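Local coordinates for cytoplasmic Protein STM1381 (Salmonella enterica subsp. enterica serovar Typhimurium, PDB 3SOZ) that is of unknown function but probably belongs to the class I glutamine amidotransferase-like proteins, at residues 108-120 with 210-224. Residues are numbered along the deposited sequence; the frame is centred on the assembly and turned at random.
Sequences VAEGGGLLMIGGY and KGKVCCFASDCSPHW. With GOL (glycerol), chain D.
Two neighbouring parallel strands of the central sheet, 113-117 and 211-216, open at their C-terminal ends into a pocket holding a glycerol, probably from the crystallisation liquor. The strand axes approach to 4.7 Å and diverge by only 8°. Five backbone hydrogen bonds join them, from Leu114 N to Lys212 O through to Gly118 N to Phe216 O. On one face Leu114 CB packs on Val213 CG1 at 3.9 Å. On the other, Leu115 CD1 touches Cys214 SG, and helix 235-246 covers this pair. Ile117 CG2 reaches the edge of the Phe216 ring at CD2 and also meets Cys220 CB.

Beyond the strands, Tyr120 turns its ring edge to the face of the Trp224 six-membered ring in an offset edge-to-face pair. The planes stand at 78°, and Tyr120 CE1 lies 3.4 Å from Trp224 CZ2. Tyr120 OH lies beside His223 CE1 and makes a weak hydrogen bond to Glu153 OE2. Glu153 OE1 accepts a hydrogen bond from Trp224 NE1, and Phe91 of the second subunit packs edge-to-face with His223.

The glycerol lies over one face of the Tyr120 ring. Its O1 donates to Asp219 OD2 at 2.6 Å. Its O3 accepts from His223 ND1 and from His223 N. Its O2 accepts a nearly straight bond from Tyr120 N (3.1 Å, 169°). Ser221 OG bonds to Asp219 OD1 from above the carboxylate plane, which would steady the acid. All three hydroxyls are bonded and aromatic faces lie alongside the carbons, consistent with a pocket that can take a small polar molecule; its natural occupant, if any, is not known.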
# COMPACT_ATOMS: atom_id res chain seq x y z
N VAL A 108 28.47 -8.47 -2.52
CA VAL A 108 28.88 -7.66 -1.38
C VAL A 108 29.63 -8.48 -0.34
O VAL A 108 30.72 -8.09 0.08
CB VAL A 108 27.67 -6.91 -0.74
CG1 VAL A 108 28.05 -6.27 0.60
CG2 VAL A 108 27.14 -5.88 -1.69
N ALA A 109 29.04 -9.59 0.11
CA ALA A 109 29.72 -10.59 0.96
C ALA A 109 31.15 -10.95 0.47
O ALA A 109 32.05 -11.08 1.29
CB ALA A 109 28.86 -11.86 1.10
N GLU A 110 31.34 -11.09 -0.85
CA GLU A 110 32.67 -11.34 -1.43
C GLU A 110 33.50 -10.04 -1.52
O GLU A 110 34.35 -9.87 -2.41
CB GLU A 110 32.59 -12.05 -2.81
CG GLU A 110 32.44 -13.61 -2.75
CD GLU A 110 31.10 -14.18 -3.37
OE1 GLU A 110 30.88 -14.07 -4.62
OE2 GLU A 110 30.28 -14.78 -2.61
N GLY A 111 33.25 -9.12 -0.60
CA GLY A 111 34.01 -7.86 -0.58
C GLY A 111 33.57 -6.70 -1.46
O GLY A 111 34.11 -5.60 -1.32
N GLY A 112 32.61 -6.89 -2.37
CA GLY A 112 32.06 -5.75 -3.13
C GLY A 112 31.40 -4.69 -2.24
O GLY A 112 30.80 -5.00 -1.22
N GLY A 113 31.50 -3.42 -2.61
CA GLY A 113 30.70 -2.37 -1.93
C GLY A 113 29.32 -2.03 -2.55
O GLY A 113 29.14 -2.02 -3.79
N LEU A 114 28.35 -1.75 -1.67
CA LEU A 114 27.00 -1.32 -2.05
C LEU A 114 26.62 0.05 -1.49
O LEU A 114 26.76 0.31 -0.26
CB LEU A 114 25.96 -2.28 -1.48
CG LEU A 114 24.50 -2.02 -1.85
CD1 LEU A 114 24.33 -2.09 -3.38
CD2 LEU A 114 23.62 -3.06 -1.18
N LEU A 115 26.09 0.89 -2.37
CA LEU A 115 25.39 2.08 -1.89
C LEU A 115 23.93 2.14 -2.35
O LEU A 115 23.63 1.98 -3.53
CB LEU A 115 26.15 3.37 -2.29
CG LEU A 115 25.40 4.70 -2.13
CD1 LEU A 115 25.37 5.11 -0.66
CD2 LEU A 115 26.02 5.80 -3.00
N MSE A 116 23.02 2.35 -1.41
CA MSE A 116 21.65 2.67 -1.74
C MSE A 116 21.33 4.11 -1.37
O MSE A 116 21.51 4.53 -0.22
CB MSE A 116 20.65 1.71 -1.09
CG MSE A 116 19.15 2.01 -1.47
SE MSE A 116 17.86 0.58 -0.96
CE MSE A 116 18.02 -0.41 -2.61
N ILE A 117 20.85 4.85 -2.37
CA ILE A 117 20.38 6.23 -2.20
C ILE A 117 18.86 6.25 -2.12
O ILE A 117 18.18 5.65 -2.97
CB ILE A 117 20.84 7.11 -3.36
CG1 ILE A 117 22.35 6.94 -3.53
CG2 ILE A 117 20.39 8.57 -3.12
CD1 ILE A 117 22.91 7.48 -4.84
N GLY A 118 18.33 6.93 -1.12
CA GLY A 118 16.87 6.99 -0.91
C GLY A 118 16.07 7.71 -1.98
O GLY A 118 16.62 8.22 -2.96
N GLY A 119 14.76 7.77 -1.75
CA GLY A 119 13.80 8.31 -2.73
C GLY A 119 12.50 7.48 -2.65
O GLY A 119 12.34 6.64 -1.77
N TYR A 120 11.59 7.72 -3.56
CA TYR A 120 10.33 7.07 -3.49
C TYR A 120 10.35 5.55 -3.71
O TYR A 120 9.49 4.84 -3.16
CB TYR A 120 9.37 7.73 -4.47
CG TYR A 120 8.81 8.98 -3.92
CD1 TYR A 120 9.37 9.58 -2.78
CD2 TYR A 120 7.73 9.61 -4.53
CE1 TYR A 120 8.84 10.76 -2.26
CE2 TYR A 120 7.19 10.82 -4.03
CZ TYR A 120 7.76 11.39 -2.91
OH TYR A 120 7.24 12.56 -2.44
N LYS A 210 32.55 -9.60 4.03
CA LYS A 210 33.78 -8.94 3.55
C LYS A 210 33.54 -7.57 2.93
O LYS A 210 34.51 -6.89 2.56
CB LYS A 210 34.59 -9.81 2.57
CG LYS A 210 35.06 -11.16 3.13
CD LYS A 210 36.00 -11.90 2.15
CE LYS A 210 36.85 -12.96 2.92
NZ LYS A 210 37.81 -13.75 2.08
N GLY A 211 32.27 -7.16 2.84
CA GLY A 211 31.89 -5.95 2.10
C GLY A 211 31.42 -4.75 2.89
O GLY A 211 30.88 -4.88 4.00
N LYS A 212 31.62 -3.58 2.29
CA LYS A 212 31.15 -2.30 2.86
C LYS A 212 29.81 -1.78 2.27
O LYS A 212 29.65 -1.66 1.04
CB LYS A 212 32.25 -1.26 2.68
CG LYS A 212 33.58 -1.74 3.26
CD LYS A 212 34.69 -0.65 3.22
CE LYS A 212 36.09 -1.28 3.12
NZ LYS A 212 36.37 -1.92 1.76
N VAL A 213 28.85 -1.45 3.14
CA VAL A 213 27.53 -0.95 2.71
C VAL A 213 27.28 0.46 3.17
O VAL A 213 27.63 0.84 4.29
CB VAL A 213 26.32 -1.78 3.26
CG1 VAL A 213 25.12 -1.66 2.32
CG2 VAL A 213 26.67 -3.22 3.42
N CYS A 214 26.59 1.22 2.33
CA CYS A 214 26.19 2.56 2.71
C CYS A 214 24.75 2.89 2.26
O CYS A 214 24.34 2.58 1.14
CB CYS A 214 27.20 3.56 2.16
SG CYS A 214 26.87 5.26 2.51
N CYS A 215 23.99 3.48 3.19
CA CYS A 215 22.66 3.98 2.96
C CYS A 215 22.64 5.48 3.15
O CYS A 215 23.09 5.99 4.18
CB CYS A 215 21.71 3.38 3.95
SG CYS A 215 21.50 1.67 3.64
N PHE A 216 22.11 6.17 2.16
CA PHE A 216 21.88 7.58 2.25
C PHE A 216 20.37 7.76 2.17
O PHE A 216 19.74 7.31 1.22
CB PHE A 216 22.63 8.32 1.12
CG PHE A 216 22.40 9.78 1.11
CD1 PHE A 216 23.06 10.61 2.01
CD2 PHE A 216 21.45 10.34 0.26
CE1 PHE A 216 22.80 11.98 2.03
CE2 PHE A 216 21.19 11.70 0.28
CZ PHE A 216 21.86 12.51 1.16
N ALA A 217 19.79 8.41 3.18
CA ALA A 217 18.32 8.36 3.41
C ALA A 217 17.50 9.31 2.57
O ALA A 217 16.28 9.36 2.72
CB ALA A 217 17.98 8.55 4.86
N SER A 218 18.15 10.06 1.69
CA SER A 218 17.47 11.08 0.91
C SER A 218 17.81 10.82 -0.53
O SER A 218 18.33 9.77 -0.86
CB SER A 218 17.89 12.48 1.32
OG SER A 218 17.05 13.48 0.76
N ASP A 219 17.51 11.77 -1.39
CA ASP A 219 17.60 11.54 -2.81
C ASP A 219 18.76 12.39 -3.28
O ASP A 219 18.98 13.49 -2.80
CB ASP A 219 16.30 12.00 -3.48
CG ASP A 219 16.08 11.39 -4.88
OD1 ASP A 219 17.00 11.22 -5.69
OD2 ASP A 219 14.92 11.11 -5.19
N CYS A 220 19.52 11.86 -4.21
CA CYS A 220 20.57 12.64 -4.83
C CYS A 220 19.98 13.59 -5.90
O CYS A 220 20.71 14.23 -6.63
CB CYS A 220 21.58 11.68 -5.45
SG CYS A 220 20.83 10.80 -6.87
N SER A 221 18.66 13.67 -6.01
CA SER A 221 18.05 14.49 -7.09
C SER A 221 16.65 14.93 -6.70
O SER A 221 16.22 14.61 -5.61
CB SER A 221 18.07 13.74 -8.46
OG SER A 221 17.86 12.36 -8.29
N PRO A 222 15.95 15.66 -7.57
CA PRO A 222 14.62 16.17 -7.20
C PRO A 222 13.64 15.03 -6.88
O PRO A 222 13.81 13.95 -7.40
CB PRO A 222 14.17 16.92 -8.45
CG PRO A 222 15.46 17.30 -9.18
CD PRO A 222 16.36 16.12 -8.91
N HIS A 223 12.62 15.25 -6.05
CA HIS A 223 12.34 16.54 -5.50
C HIS A 223 12.92 16.71 -4.09
O HIS A 223 13.13 17.84 -3.67
CB HIS A 223 10.86 16.86 -5.57
CG HIS A 223 10.08 16.40 -4.38
ND1 HIS A 223 9.63 15.10 -4.23
CD2 HIS A 223 9.62 17.07 -3.30
CE1 HIS A 223 8.96 14.99 -3.10
NE2 HIS A 223 8.93 16.17 -2.52
N TRP A 224 13.21 15.61 -3.39
CA TRP A 224 13.93 15.70 -2.13
C TRP A 224 15.32 16.33 -2.26
O TRP A 224 15.77 17.06 -1.37
CB TRP A 224 14.08 14.36 -1.47
CG TRP A 224 12.78 13.81 -0.93
CD1 TRP A 224 11.56 14.46 -0.79
CD2 TRP A 224 12.59 12.48 -0.45
NE1 TRP A 224 10.63 13.58 -0.24
CE2 TRP A 224 11.24 12.37 -0.03
CE3 TRP A 224 13.44 11.37 -0.32
CZ2 TRP A 224 10.72 11.19 0.49
CZ3 TRP A 224 12.91 10.18 0.22
CH2 TRP A 224 11.57 10.11 0.62
C1 GOL D . 12.04 11.88 -4.16
O1 GOL D . 12.95 12.80 -4.80
C2 GOL D . 11.27 11.09 -5.25
O2 GOL D . 11.85 9.87 -5.77
C3 GOL D . 10.97 12.08 -6.34
O3 GOL D . 10.50 13.16 -5.60